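Local coordinates for uncharacterized conserved protein of COG5135 (Nostoc punctiforme, PDB 2I51) that binds flavin mononucleotide and is related to pyridoxamine 5'-phosphate oxidase, though its own reaction is not established, at residues Arg56-Thr61 / Leu123-Pro128. Sequence-based numbering, arbitrary orientation. Where two conformers were deposited one is given.
With FMN (flavin mononucleotide), chain C; EDO (1,2-ethanediol), chain I; EDO (1,2-ethanediol), chain N.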
loop_
_atom_site.group_PDB
_atom_site.type_symbol
_atom_site.label_atom_id
_atom_site.label_comp_id
_atom_site.label_asym_id
_atom_site.label_seq_id
_atom_site.Cartn_x
_atom_site.Cartn_y
_atom_site.Cartn_z
ATOM N N ARG A 56 -9.177 10.920 8.236
ATOM C CA ARG A 56 -10.444 10.174 8.293
ATOM C C ARG A 56 -10.583 9.195 7.164
ATOM O O ARG A 56 -10.332 9.511 5.991
ATOM C CB ARG A 56 -11.649 11.136 8.208
ATOM C CG ARG A 56 -11.714 12.157 9.235
ATOM C CD ARG A 56 -13.091 12.840 9.235
ATOM N NE ARG A 56 -13.417 13.442 7.954
ATOM C CZ ARG A 56 -14.592 13.976 7.636
ATOM N NH1 ARG A 56 -15.605 14.052 8.523
ATOM N NH2 ARG A 56 -14.782 14.431 6.404
ATOM N N PHE A 57 -11.062 7.985 7.524
ATOM C CA PHE A 57 -11.461 6.962 6.581
ATOM C C PHE A 57 -12.736 6.314 7.151
ATOM O O PHE A 57 -13.051 6.502 8.344
ATOM C CB PHE A 57 -10.388 5.889 6.495
ATOM C CG PHE A 57 -9.023 6.440 6.234
ATOM C CD1 PHE A 57 -8.626 6.677 4.953
ATOM C CD2 PHE A 57 -8.180 6.731 7.261
ATOM C CE1 PHE A 57 -7.382 7.225 4.702
ATOM C CE2 PHE A 57 -6.916 7.236 7.040
ATOM C CZ PHE A 57 -6.534 7.492 5.723
ATOM N N ILE A 58 -13.399 5.526 6.322
ATOM C CA ILE A 58 -14.512 4.691 6.761
ATOM C C ILE A 58 -14.209 3.250 6.438
ATOM O O ILE A 58 -13.449 2.955 5.487
ATOM C CB ILE A 58 -15.845 5.138 6.124
ATOM C CG1 ILE A 58 -15.930 4.813 4.639
ATOM C CG2 ILE A 58 -16.107 6.594 6.456
ATOM C CD1 ILE A 58 -17.250 5.238 3.919
ATOM N N THR A 59 -14.806 2.360 7.211
ATOM C CA THR A 59 -14.680 0.927 6.960
ATOM C C THR A 59 -15.829 0.203 7.616
ATOM O O THR A 59 -16.542 0.767 8.452
ATOM C CB THR A 59 -13.309 0.372 7.360
ATOM O OG1 THR A 59 -13.040 -0.842 6.644
ATOM C CG2 THR A 59 -13.208 0.167 8.868
ATOM N N ASP A 60 -16.025 -1.040 7.217
ATOM C CA ASP A 60 -17.084 -1.890 7.744
ATOM C C ASP A 60 -16.565 -2.713 8.927
ATOM O O ASP A 60 -15.469 -3.285 8.857
ATOM C CB ASP A 60 -17.553 -2.804 6.604
ATOM C CG ASP A 60 -18.873 -3.473 6.853
ATOM O OD1 ASP A 60 -19.066 -4.131 7.888
ATOM O OD2 ASP A 60 -19.739 -3.321 5.968
ATOM N N THR A 61 -17.341 -2.803 10.019
ATOM C CA THR A 61 -16.938 -3.603 11.187
ATOM C C THR A 61 -16.759 -5.074 10.819
ATOM O O THR A 61 -16.081 -5.813 11.551
ATOM C CB THR A 61 -17.960 -3.581 12.357
ATOM O OG1 THR A 61 -19.205 -4.089 11.878
ATOM C CG2 THR A 61 -18.182 -2.181 12.893
ATOM N N LEU A 123 -24.998 3.087 1.131
ATOM C CA LEU A 123 -25.682 1.866 0.671
ATOM C C LEU A 123 -24.761 0.641 0.806
ATOM O O LEU A 123 -25.217 -0.451 1.127
ATOM C CB LEU A 123 -26.151 2.010 -0.799
ATOM C CG LEU A 123 -27.470 2.737 -1.128
ATOM C CD1 LEU A 123 -27.543 3.133 -2.596
ATOM C CD2 LEU A 123 -28.683 1.878 -0.791
ATOM N N GLN A 124 -23.476 0.810 0.577
ATOM C CA GLN A 124 -22.544 -0.326 0.632
ATOM C C GLN A 124 -22.487 -1.000 1.982
ATOM O O GLN A 124 -22.173 -2.171 2.075
ATOM C CB GLN A 124 -21.124 0.078 0.230
ATOM C CG GLN A 124 -20.965 0.548 -1.156
ATOM C CD GLN A 124 -19.492 0.543 -1.634
ATOM O OE1 GLN A 124 -18.585 0.084 -0.931
ATOM N NE2 GLN A 124 -19.275 1.042 -2.839
ATOM N N PHE A 125 -22.819 -0.272 3.054
ATOM C CA PHE A 125 -22.829 -0.887 4.372
ATOM C C PHE A 125 -24.001 -1.873 4.527
ATOM O O PHE A 125 -23.995 -2.671 5.463
ATOM C CB PHE A 125 -22.809 0.205 5.453
ATOM C CG PHE A 125 -21.480 0.921 5.494
ATOM C CD1 PHE A 125 -20.428 0.413 6.240
ATOM C CD2 PHE A 125 -21.238 2.003 4.656
ATOM C CE1 PHE A 125 -19.208 0.986 6.210
ATOM C CE2 PHE A 125 -19.993 2.580 4.602
ATOM C CZ PHE A 125 -18.952 2.063 5.394
ATOM N N GLY A 126 -24.942 -1.871 3.568
ATOM C CA GLY A 126 -26.017 -2.847 3.545
ATOM C C GLY A 126 -25.769 -4.052 2.670
ATOM O O GLY A 126 -26.639 -4.927 2.538
ATOM N N TRP A 127 -24.588 -4.133 2.090
ATOM C CA TRP A 127 -24.208 -5.277 1.245
ATOM C C TRP A 127 -23.943 -6.538 2.073
ATOM O O TRP A 127 -23.765 -6.481 3.284
ATOM C CB TRP A 127 -22.962 -4.930 0.429
ATOM C CG TRP A 127 -23.188 -3.980 -0.705
ATOM C CD1 TRP A 127 -24.356 -3.381 -1.074
ATOM C CD2 TRP A 127 -22.199 -3.527 -1.619
ATOM N NE1 TRP A 127 -24.140 -2.564 -2.156
ATOM C CE2 TRP A 127 -22.817 -2.640 -2.513
ATOM C CE3 TRP A 127 -20.828 -3.783 -1.754
ATOM C CZ2 TRP A 127 -22.140 -2.029 -3.540
ATOM C CZ3 TRP A 127 -20.147 -3.145 -2.752
ATOM C CH2 TRP A 127 -20.806 -2.299 -3.655
ATOM N N PRO A 128 -24.005 -7.714 1.432
ATOM C CA PRO A 128 -23.755 -8.925 2.191
ATOM C C PRO A 128 -22.357 -9.027 2.755
ATOM O O PRO A 128 -21.483 -8.274 2.355
ATOM C CB PRO A 128 -24.039 -10.054 1.186
ATOM C CG PRO A 128 -24.109 -9.439 -0.120
ATOM C CD PRO A 128 -24.381 -7.965 0.039
HETATM N N1 FMN C . -12.387 -0.345 1.902
HETATM C C2 FMN C . -12.743 0.313 3.020
HETATM O O2 FMN C . -12.956 -0.274 4.085
HETATM N N3 FMN C . -12.822 1.692 3.000
HETATM C C4 FMN C . -12.585 2.427 1.876
HETATM O O4 FMN C . -12.521 3.712 1.904
HETATM C C4A FMN C . -12.218 1.761 0.717
HETATM N N5 FMN C . -11.990 2.452 -0.461
HETATM C C5A FMN C . -11.425 1.735 -1.548
HETATM C C6 FMN C . -11.078 2.423 -2.690
HETATM C C7 FMN C . -10.540 1.778 -3.816
HETATM C C7M FMN C . -9.939 2.586 -4.937
HETATM C C8 FMN C . -10.424 0.391 -3.753
HETATM C C8M FMN C . -9.612 -0.333 -4.835
HETATM C C9 FMN C . -10.794 -0.313 -2.606
HETATM C C9A FMN C . -11.336 0.353 -1.515
HETATM N N10 FMN C . -11.730 -0.317 -0.380
HETATM C C10 FMN C . -12.109 0.355 0.741
HETATM C "C1'" FMN C . -11.790 -1.840 -0.344
HETATM C "C2'" FMN C . -10.516 -2.338 0.350
HETATM O "O2'" FMN C . -9.353 -2.100 -0.483
HETATM C "C3'" FMN C . -10.586 -3.815 0.784
HETATM O "O3'" FMN C . -10.947 -4.579 -0.350
HETATM C "C4'" FMN C . -11.689 -3.939 1.857
HETATM O "O4'" FMN C . -11.705 -2.872 2.811
HETATM C "C5'" FMN C . -11.422 -5.229 2.629
HETATM O "O5'" FMN C . -10.136 -5.149 3.229
HETATM P P FMN C . -9.802 -6.006 4.506
HETATM O O1P FMN C . -10.547 -5.515 5.695
HETATM O O2P FMN C . -10.226 -7.468 4.156
HETATM O O3P FMN C . -8.317 -6.003 4.665
HETATM C C1 EDO I . -17.117 -0.233 3.078
HETATM O O1 EDO I . -18.379 0.080 2.463
HETATM C C2 EDO I . -16.313 1.051 3.249
HETATM O O2 EDO I . -16.664 2.077 2.288
HETATM C C1 EDO N . -13.535 -7.736 12.226
HETATM O O1 EDO N . -12.382 -8.278 11.580
HETATM C C2 EDO N . -14.746 -8.454 11.686
HETATM O O2 EDO N . -15.764 -8.481 12.688
HETATM O O HOH W 1 -19.198 -2.477 3.533
#
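At the wall of the flavin pocket, the ring of Phe-125 meets the strand residues Ile-58, Thr-59 and Asp-60. The touch at Ile-58 is apolar and comes at the ring edge: CD1 lies 3.9 Å from Phe-125 CE2. The methyl gets there because CG1 is flanked by the backbone N and C (chi1 71°), and CD1 then extends away from CA. Thr-59 O also lies near the ring plane, 3.5 Å from Phe-125 CE1. Asp-60 OD2 comes to 3.8 Å from Phe-125 CD1, with the carboxylate and ring planes 20° apart. OD2 also forms a salt bridge with Arg-62 and a hydrogen bond with Asn-154 ND2. A water donates to Asp-60 OD2 at 2.6 Å and, weakly, to Gln-124 O. The strand belongs to the antiparallel sheet of this FMN-binding fold and pairs with strand 155-169. The loop carrying Phe-125 follows helix 119-123. Strand residues here hold the flavin directly: FMN N3 donates to Ile-58 O at 2.9 Å, nearly straight at 176°. Thr-59 OG1 donates a hydrogen bond to FMN O2 at 2.6 Å. O1 of a 1,2-ethanediol (chain I), probably from the crystallisation liquor, lies over one face of the Phe-125 ring, 3.6 Å from CZ and toward the rim. An alanine in place of Phe-125 would probably leave Ile-58 CD1 without this apolar neighbour and open a gap between loop and strand. Phe-155 meets the same ring edge-to-face.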